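Local structure of ORF59 (Human herpesvirus 8, 3HSL) at residues F130-I135 and V145-V150; L172-T177 and S238-V243; S250-E255 and V300-V305. The protein acts as the accessory subunit of the viral DNA polymerase and raises its processivity in lytic replication, probably as a sliding clamp. All coordinates share one frame; numbering follows the deposited sequence.

Contact 1: residues F130-I135 and V145-V150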
loop_
_atom_site.group_PDB
_atom_site.type_symbol
_atom_site.label_atom_id
_atom_site.label_comp_id
_atom_site.label_asym_id
_atom_site.label_seq_id
_atom_site.Cartn_x
_atom_site.Cartn_y
_atom_site.Cartn_z
ATOM N N PHE A 130 15.426 -14.017 14.697
ATOM C CA PHE A 130 15.223 -13.618 13.286
ATOM C C PHE A 130 14.225 -14.415 12.421
ATOM O O PHE A 130 14.093 -15.637 12.573
ATOM C CB PHE A 130 16.547 -13.577 12.526
ATOM C CG PHE A 130 17.491 -12.534 13.003
ATOM C CD1 PHE A 130 17.366 -11.222 12.567
ATOM C CD2 PHE A 130 18.518 -12.856 13.887
ATOM C CE1 PHE A 130 18.254 -10.239 13.012
ATOM C CE2 PHE A 130 19.407 -11.885 14.336
ATOM C CZ PHE A 130 19.276 -10.572 13.897
ATOM N N VAL A 131 13.537 -13.703 11.517
ATOM C CA VAL A 131 12.583 -14.323 10.595
ATOM C C VAL A 131 12.912 -13.982 9.148
ATOM O O VAL A 131 13.130 -12.813 8.831
ATOM C CB VAL A 131 11.166 -13.727 10.702
ATOM C CG1 VAL A 131 10.176 -14.678 10.095
ATOM C CG2 VAL A 131 10.763 -13.523 12.097
ATOM N N ARG A 132 12.950 -14.989 8.279
ATOM C CA ARG A 132 13.122 -14.757 6.847
ATOM C C ARG A 132 11.936 -15.308 6.096
ATOM O O ARG A 132 11.540 -16.464 6.301
ATOM C CB ARG A 132 14.304 -15.426 6.177
ATOM C CG ARG A 132 15.633 -14.744 6.111
ATOM C CD ARG A 132 16.328 -15.449 4.929
ATOM N NE ARG A 132 16.177 -16.906 5.057
ATOM C CZ ARG A 132 16.529 -17.810 4.144
ATOM N NH1 ARG A 132 17.068 -17.426 2.996
ATOM N NH2 ARG A 132 16.341 -19.108 4.374
ATOM N N THR A 133 11.372 -14.488 5.227
ATOM C CA THR A 133 10.262 -14.918 4.418
ATOM C C THR A 133 10.763 -14.727 3.011
ATOM O O THR A 133 11.277 -13.661 2.641
ATOM C CB THR A 133 8.984 -14.103 4.683
ATOM O OG1 THR A 133 8.590 -14.280 6.050
ATOM C CG2 THR A 133 7.848 -14.551 3.777
ATOM N N THR A 134 10.617 -15.777 2.227
ATOM C CA THR A 134 11.027 -15.755 0.863
ATOM C C THR A 134 9.784 -15.915 0.048
ATOM O O THR A 134 9.043 -16.878 0.256
ATOM C CB THR A 134 11.976 -16.910 0.572
ATOM O OG1 THR A 134 13.197 -16.673 1.280
ATOM C CG2 THR A 134 12.293 -16.998 -0.924
ATOM N N ILE A 135 9.565 -14.972 -0.868
ATOM C CA ILE A 135 8.426 -15.023 -1.775
ATOM C C ILE A 135 8.952 -15.140 -3.235
ATOM O O ILE A 135 9.923 -14.462 -3.615
ATOM C CB ILE A 135 7.488 -13.785 -1.634
ATOM C CG1 ILE A 135 7.024 -13.551 -0.174
ATOM C CG2 ILE A 135 6.296 -13.902 -2.578
ATOM C CD1 ILE A 135 6.194 -14.673 0.485
ATOM N N VAL A 145 13.149 -11.195 -0.411
ATOM C CA VAL A 145 13.635 -11.873 0.804
ATOM C C VAL A 145 13.670 -10.836 1.929
ATOM O O VAL A 145 14.548 -9.967 1.968
ATOM C CB VAL A 145 14.987 -12.589 0.628
ATOM C CG1 VAL A 145 15.471 -13.135 1.958
ATOM C CG2 VAL A 145 14.869 -13.705 -0.410
ATOM N N HIS A 146 12.699 -10.946 2.832
ATOM C CA HIS A 146 12.571 -10.021 3.944
ATOM C C HIS A 146 13.011 -10.645 5.261
ATOM O O HIS A 146 12.470 -11.676 5.669
ATOM C CB HIS A 146 11.117 -9.547 4.055
ATOM C CG HIS A 146 10.908 -8.479 5.075
ATOM N ND1 HIS A 146 11.269 -7.166 4.857
ATOM C CD2 HIS A 146 10.376 -8.519 6.317
ATOM C CE1 HIS A 146 10.970 -6.442 5.920
ATOM N NE2 HIS A 146 10.426 -7.238 6.821
ATOM N N LYS A 147 13.988 -10.014 5.909
ATOM C CA LYS A 147 14.492 -10.461 7.197
ATOM C C LYS A 147 13.973 -9.511 8.241
ATOM O O LYS A 147 13.864 -8.303 7.993
ATOM C CB LYS A 147 16.023 -10.466 7.245
ATOM C CG LYS A 147 16.636 -11.436 6.259
ATOM C CD LYS A 147 18.153 -11.528 6.331
ATOM C CE LYS A 147 18.661 -12.509 5.262
ATOM N NZ LYS A 147 20.127 -12.739 5.358
ATOM N N SER A 148 13.647 -10.044 9.416
ATOM C CA SER A 148 13.170 -9.198 10.493
ATOM C C SER A 148 13.373 -9.853 11.858
ATOM O O SER A 148 13.952 -10.932 11.941
ATOM C CB SER A 148 11.719 -8.812 10.267
ATOM O OG SER A 148 11.369 -7.776 11.169
ATOM N N VAL A 149 12.897 -9.201 12.916
ATOM C CA VAL A 149 13.026 -9.717 14.277
ATOM C C VAL A 149 11.752 -10.376 14.816
ATOM O O VAL A 149 10.641 -9.882 14.594
ATOM C CB VAL A 149 13.458 -8.588 15.262
ATOM C CG1 VAL A 149 13.659 -9.128 16.676
ATOM C CG2 VAL A 149 14.753 -7.949 14.803
ATOM N N VAL A 150 11.916 -11.496 15.520
ATOM C CA VAL A 150 10.792 -12.180 16.170
ATOM C C VAL A 150 10.730 -11.469 17.536
ATOM O O VAL A 150 11.516 -11.775 18.424
ATOM C CB VAL A 150 11.066 -13.685 16.361
ATOM C CG1 VAL A 150 9.944 -14.347 17.165
ATOM C CG2 VAL A 150 11.258 -14.376 15.014
#
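Lys-147 and Arg-132 lie next to each other on one face of an antiparallel beta hairpin, and their aliphatic parts run alongside. Lys-147 CB sits 4.0 Å from Val-131 O. Lys-147 CG meets Arg-132 CG at 3.5 Å. CD stays near that carbon, and Lys-147 CE comes to 3.8 Å from Arg-132 CD. Beyond CG the lysine chain is extended, which carries CG, CD and CE along Arg-132 CG and CD. Arg-132 bends at chi3 (-47°), and its NE ends 5.7 Å from Lys-147 NZ. Val-145 CG1 touches Arg-132 CD, while its CG2 meets Thr-134 OG1. Phe-130 is on the same face, with ring atom CD1 3.5 Å from Ser-148 O.

The opposite face carries Val-131, Thr-133, His-146 and Ser-148. Two hydrogen-bonded pairs hold the strands together. Val-131 N donates to Ser-148 O at 2.8 Å, and Ser-148 N returns the bond to Val-131 O. Thr-133 N to His-146 O and His-146 N to Thr-133 O repeat this exchange, each at 3.1 Å. His-146 binds Ser-92 through NE2 and Thr-144 of the second subunit through ND1. Val-145, His-146 and Lys-147 also pair with a strand of that subunit, so the sheet continues across the dimer interface.

One hairpin thus separates its chemistry by face. His-146 is hydrogen-bonded in both chains, and Ser-148 OG bonds Ser-92 and, weakly, Thr-142 of the second subunit. On the other face, Arg-132 and Lys-147 touch through their carbon chains, and the separation of NE and NZ suggests limited repulsion.

Contact 2: residues L172-T177 and S238-V243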
loop_
_atom_site.group_PDB
_atom_site.type_symbol
_atom_site.label_atom_id
_atom_site.label_comp_id
_atom_site.label_asym_id
_atom_site.label_seq_id
_atom_site.Cartn_x
_atom_site.Cartn_y
_atom_site.Cartn_z
ATOM N N LEU A 172 -26.626 -17.841 17.853
ATOM C CA LEU A 172 -26.432 -17.792 16.397
ATOM C C LEU A 172 -27.638 -17.130 15.743
ATOM O O LEU A 172 -28.733 -17.697 15.711
ATOM C CB LEU A 172 -26.194 -19.174 15.802
ATOM C CG LEU A 172 -25.917 -19.155 14.295
ATOM C CD1 LEU A 172 -24.728 -18.282 13.935
ATOM C CD2 LEU A 172 -25.712 -20.554 13.774
ATOM N N LEU A 173 -27.429 -15.922 15.219
ATOM C CA LEU A 173 -28.524 -15.171 14.610
ATOM C C LEU A 173 -28.488 -15.343 13.119
ATOM O O LEU A 173 -27.408 -15.482 12.545
ATOM C CB LEU A 173 -28.380 -13.671 14.887
ATOM C CG LEU A 173 -27.795 -13.210 16.217
ATOM C CD1 LEU A 173 -26.214 -13.293 16.098
ATOM C CD2 LEU A 173 -28.219 -11.774 16.541
ATOM N N CYS A 174 -29.660 -15.332 12.491
ATOM C CA CYS A 174 -29.745 -15.448 11.045
ATOM C C CYS A 174 -29.303 -14.144 10.369
ATOM O O CYS A 174 -29.046 -13.141 11.033
ATOM C CB CYS A 174 -31.161 -15.846 10.611
ATOM S SG CYS A 174 -32.523 -14.748 11.127
ATOM N N GLY A 175 -29.215 -14.169 9.040
ATOM C CA GLY A 175 -28.818 -13.007 8.252
ATOM C C GLY A 175 -29.676 -11.794 8.544
ATOM O O GLY A 175 -29.153 -10.746 8.917
ATOM N N LYS A 176 -30.992 -11.939 8.380
ATOM C CA LYS A 176 -31.955 -10.848 8.622
ATOM C C LYS A 176 -31.764 -10.204 10.002
ATOM O O LYS A 176 -31.557 -8.993 10.095
ATOM C CB LYS A 176 -33.406 -11.311 8.409
ATOM N N THR A 177 -31.828 -11.000 11.066
ATOM C CA THR A 177 -31.635 -10.485 12.426
ATOM C C THR A 177 -30.222 -9.899 12.598
ATOM O O THR A 177 -30.058 -8.790 13.118
ATOM C CB THR A 177 -31.901 -11.584 13.458
ATOM O OG1 THR A 177 -33.249 -12.036 13.308
ATOM C CG2 THR A 177 -31.700 -11.074 14.880
ATOM N N SER A 238 -33.966 -18.828 8.674
ATOM C CA SER A 238 -34.862 -17.699 8.946
ATOM C C SER A 238 -35.189 -17.551 10.434
ATOM O O SER A 238 -36.026 -16.724 10.820
ATOM C CB SER A 238 -36.159 -17.883 8.175
ATOM O OG SER A 238 -35.891 -18.018 6.800
ATOM N N VAL A 239 -34.528 -18.356 11.263
ATOM C CA VAL A 239 -34.760 -18.343 12.709
ATOM C C VAL A 239 -33.450 -18.228 13.498
ATOM O O VAL A 239 -32.411 -18.742 13.085
ATOM C CB VAL A 239 -35.679 -19.548 13.163
ATOM C CG1 VAL A 239 -35.152 -20.895 12.660
ATOM C CG2 VAL A 239 -35.906 -19.557 14.689
ATOM N N ASP A 240 -33.524 -17.545 14.633
ATOM C CA ASP A 240 -32.378 -17.310 15.506
ATOM C C ASP A 240 -32.320 -18.365 16.605
ATOM O O ASP A 240 -33.280 -18.555 17.356
ATOM C CB ASP A 240 -32.504 -15.905 16.074
ATOM C CG ASP A 240 -32.630 -14.852 14.979
ATOM O OD1 ASP A 240 -33.524 -13.988 15.099
ATOM O OD2 ASP A 240 -31.850 -14.890 13.998
ATOM N N VAL A 241 -31.186 -19.051 16.700
ATOM C CA VAL A 241 -31.029 -20.125 17.682
ATOM C C VAL A 241 -30.010 -19.798 18.793
ATOM O O VAL A 241 -29.122 -18.969 18.599
ATOM C CB VAL A 241 -30.693 -21.458 16.953
ATOM C CG1 VAL A 241 -30.738 -22.620 17.915
ATOM C CG2 VAL A 241 -31.711 -21.730 15.849
ATOM N N GLY A 242 -30.149 -20.452 19.950
ATOM C CA GLY A 242 -29.247 -20.229 21.083
ATOM C C GLY A 242 -29.279 -21.279 22.182
ATOM O O GLY A 242 -30.228 -22.041 22.295
ATOM N N VAL A 243 -28.224 -21.309 22.991
ATOM C CA VAL A 243 -28.093 -22.247 24.114
ATOM C C VAL A 243 -27.700 -21.389 25.306
ATOM O O VAL A 243 -26.794 -20.558 25.199
ATOM C CB VAL A 243 -26.971 -23.286 23.890
ATOM C CG1 VAL A 243 -26.934 -24.287 25.035
ATOM C CG2 VAL A 243 -27.154 -24.014 22.581
#
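Asp-240 reaches across to Thr-177 and Cys-174 at the start of helix 175-186. This is the close-fitting part of the contact. The hydroxyl of Thr-177 donates from OG1 to Asp-240 OD1 at 2.7 Å, using the syn lone pair of that oxygen. The two side chains approach from opposite directions. Asp-240 OD2 accepts from Cys-174 N at 2.7 Å, although the position of OD2 is less sure. Asp-240 CG is turned beside its own backbone N (chi1 -56°), which carries the carboxylate over to the helix start.

Cys-174 holds the N-cap position. Two residues earlier, Leu-172 and Val-241 form an antiparallel hydrogen-bonded pair, and the chain goes from strand pairing to helix start within a short link. Leu-172 N donates to Val-241 O at 2.8 Å. Val-241 N donates back to Leu-172 O at 3.0 Å. Leu-172 packs further on Trp-230, and Thr-177 on Ile-218 of strand 214-222.

The Ser-238 and Val-239 side is looser and exposed to solvent. Both side chains start away from 172-177. Here Cys-174 meets mainly backbone, with CB 4.0 Å from Val-239 O.

Contact 3: residues S250-E255 and V300-V305; sequences SRVSLE and VLLLEV
The guanidinium of Arg-251 and the carboxylate of Glu-304 are turned 76° apart, so they neither stack nor lie coplanar. Their charged atoms do not touch, and Arg-251 NH1 is 4.9 Å from Glu-304 OE2. The carboxylate instead meets the arginine side chain nearer its root. Arg-251 CG lies 3.4 Å from Glu-304 OE2, well off the carboxylate plane. The two side chains lie alongside, pointing the same way, and attraction between their ends is probably modest.

The contact lies at a strand-to-helix junction of this DNA-clamp family protein. Strand 248-253 turns into helix 254-263. In the tail after strand 296-302, the run from 302 to 305 points 108° away from the direction of 251 to 253. Ser-253 is the N-cap of that helix. Its OG binds Asp-193 and Thr-59, and more weakly Ser-256 N.

Next to this junction, Val-252 and Leu-302 form the buried apolar part. Val-252 CG1 reaches Leu-302 CB at 3.7 Å, and Val-252 CG2 reaches Leu-302 CD1 at 3.8 Å. A chi1 of -62° and an extended chi2 bring Leu-302 CD1 against the valine. Leu-302 also packs on Leu-257 and Ala-260 of the helix.

The tail makes one hydrogen bond across the contact. Val-305 N donates to Arg-251 O at 2.9 Å. Val-305 is the last modelled residue, and its CG2 rests 3.8 Å from Ser-253 N.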
loop_
_atom_site.group_PDB
_atom_site.type_symbol
_atom_site.label_atom_id
_atom_site.label_comp_id
_atom_site.label_asym_id
_atom_site.label_seq_id
_atom_site.Cartn_x
_atom_site.Cartn_y
_atom_site.Cartn_z
ATOM N N SER A 250 -22.423 -8.981 29.667
ATOM C CA SER A 250 -21.104 -8.541 29.262
ATOM C C SER A 250 -21.201 -7.098 28.883
ATOM O O SER A 250 -22.219 -6.666 28.373
ATOM C CB SER A 250 -20.604 -9.314 28.054
ATOM O OG SER A 250 -20.442 -10.683 28.367
ATOM N N ARG A 251 -20.138 -6.352 29.140
ATOM C CA ARG A 251 -20.086 -4.954 28.746
ATOM C C ARG A 251 -18.779 -4.734 27.990
ATOM O O ARG A 251 -17.705 -4.536 28.562
ATOM C CB ARG A 251 -20.365 -3.958 29.881
ATOM C CG ARG A 251 -19.613 -4.097 31.156
ATOM C CD ARG A 251 -19.966 -2.914 32.074
ATOM N NE ARG A 251 -21.408 -2.782 32.287
ATOM C CZ ARG A 251 -22.087 -3.343 33.288
ATOM N NH1 ARG A 251 -21.464 -4.090 34.194
ATOM N NH2 ARG A 251 -23.398 -3.159 33.390
ATOM N N VAL A 252 -18.913 -4.781 26.678
ATOM C CA VAL A 252 -17.794 -4.666 25.776
ATOM C C VAL A 252 -17.759 -3.350 25.018
ATOM O O VAL A 252 -18.714 -2.551 25.081
ATOM C CB VAL A 252 -17.879 -5.799 24.744
ATOM C CG1 VAL A 252 -17.987 -7.142 25.457
ATOM C CG2 VAL A 252 -19.082 -5.603 23.867
ATOM N N SER A 253 -16.653 -3.133 24.303
ATOM C CA SER A 253 -16.481 -1.928 23.507
ATOM C C SER A 253 -17.319 -1.965 22.250
ATOM O O SER A 253 -17.281 -2.952 21.506
ATOM C CB SER A 253 -15.039 -1.776 23.082
ATOM O OG SER A 253 -14.954 -0.753 22.113
ATOM N N LEU A 254 -18.069 -0.885 22.021
ATOM C CA LEU A 254 -18.920 -0.750 20.844
ATOM C C LEU A 254 -18.135 -0.830 19.547
ATOM O O LEU A 254 -18.569 -1.534 18.641
ATOM C CB LEU A 254 -19.721 0.545 20.875
ATOM C CG LEU A 254 -20.702 0.778 19.713
ATOM C CD1 LEU A 254 -21.754 -0.331 19.585
ATOM C CD2 LEU A 254 -21.370 2.131 19.835
ATOM N N GLU A 255 -16.998 -0.122 19.450
ATOM C CA GLU A 255 -16.165 -0.177 18.238
ATOM C C GLU A 255 -15.758 -1.611 17.979
ATOM O O GLU A 255 -15.871 -2.103 16.849
ATOM C CB GLU A 255 -14.870 0.624 18.351
ATOM C CG GLU A 255 -14.971 2.147 18.464
ATOM C CD GLU A 255 -13.581 2.806 18.482
ATOM O OE1 GLU A 255 -12.586 2.132 18.069
ATOM O OE2 GLU A 255 -13.503 3.991 18.910
ATOM N N VAL A 300 -13.095 -13.051 17.211
ATOM C CA VAL A 300 -12.603 -11.854 17.872
ATOM C C VAL A 300 -13.019 -11.951 19.329
ATOM O O VAL A 300 -14.185 -12.101 19.625
ATOM C CB VAL A 300 -13.207 -10.560 17.280
ATOM C CG1 VAL A 300 -12.655 -9.365 17.987
ATOM C CG2 VAL A 300 -12.950 -10.439 15.755
ATOM N N LEU A 301 -12.062 -11.869 20.237
ATOM C CA LEU A 301 -12.341 -11.920 21.658
ATOM C C LEU A 301 -12.632 -10.508 22.127
ATOM O O LEU A 301 -11.790 -9.621 21.971
ATOM C CB LEU A 301 -11.130 -12.452 22.404
ATOM C CG LEU A 301 -10.661 -13.829 21.948
ATOM C CD1 LEU A 301 -9.459 -14.292 22.726
ATOM C CD2 LEU A 301 -11.781 -14.832 22.066
ATOM N N LEU A 302 -13.820 -10.291 22.695
ATOM C CA LEU A 302 -14.196 -8.969 23.194
ATOM C C LEU A 302 -13.890 -8.915 24.662
ATOM O O LEU A 302 -14.431 -9.698 25.450
ATOM C CB LEU A 302 -15.674 -8.670 22.960
ATOM C CG LEU A 302 -16.159 -8.624 21.517
ATOM C CD1 LEU A 302 -17.631 -8.303 21.557
ATOM C CD2 LEU A 302 -15.419 -7.592 20.677
ATOM N N LEU A 303 -13.022 -7.989 25.032
ATOM C CA LEU A 303 -12.640 -7.841 26.423
ATOM C C LEU A 303 -13.658 -7.063 27.223
ATOM O O LEU A 303 -14.251 -6.091 26.746
ATOM C CB LEU A 303 -11.256 -7.217 26.532
ATOM C CG LEU A 303 -10.150 -8.114 25.977
ATOM C CD1 LEU A 303 -8.848 -7.362 25.754
ATOM C CD2 LEU A 303 -9.962 -9.303 26.897
ATOM N N GLU A 304 -13.837 -7.523 28.456
ATOM C CA GLU A 304 -14.761 -6.956 29.412
ATOM C C GLU A 304 -14.210 -5.558 29.679
ATOM O O GLU A 304 -13.002 -5.393 29.833
ATOM C CB GLU A 304 -14.715 -7.832 30.666
ATOM C CG GLU A 304 -16.023 -7.974 31.475
ATOM C CD GLU A 304 -16.545 -6.705 32.112
ATOM O OE1 GLU A 304 -15.762 -5.748 32.304
ATOM O OE2 GLU A 304 -17.761 -6.683 32.422
ATOM N N VAL A 305 -15.081 -4.555 29.728
ATOM C CA VAL A 305 -14.660 -3.168 29.968
ATOM C C VAL A 305 -15.122 -2.673 31.341
ATOM O O VAL A 305 -16.319 -2.666 31.649
ATOM C CB VAL A 305 -15.165 -2.199 28.856
ATOM C CG1 VAL A 305 -14.749 -0.767 29.162
ATOM C CG2 VAL A 305 -14.642 -2.613 27.504
#

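All three contacts are partly buried, and none lies wholly in the core. The centre of contact 3 is nearest that of the chain, about 15 Å away, while contacts 1 and 2 lie on opposite sides of it with their centres about 44 Å apart. Contact 1 is regular pairing within one hairpin, and it alone reaches the second subunit. Contacts 2 and 3 join parts distant in sequence, and both lie at the start of a helix. Their strands 241-243 and 248-253 follow each other in the chain. In contact 2 a carboxylate does most of the side-chain bonding. Contact 3 relies on apolar packing and one backbone bond.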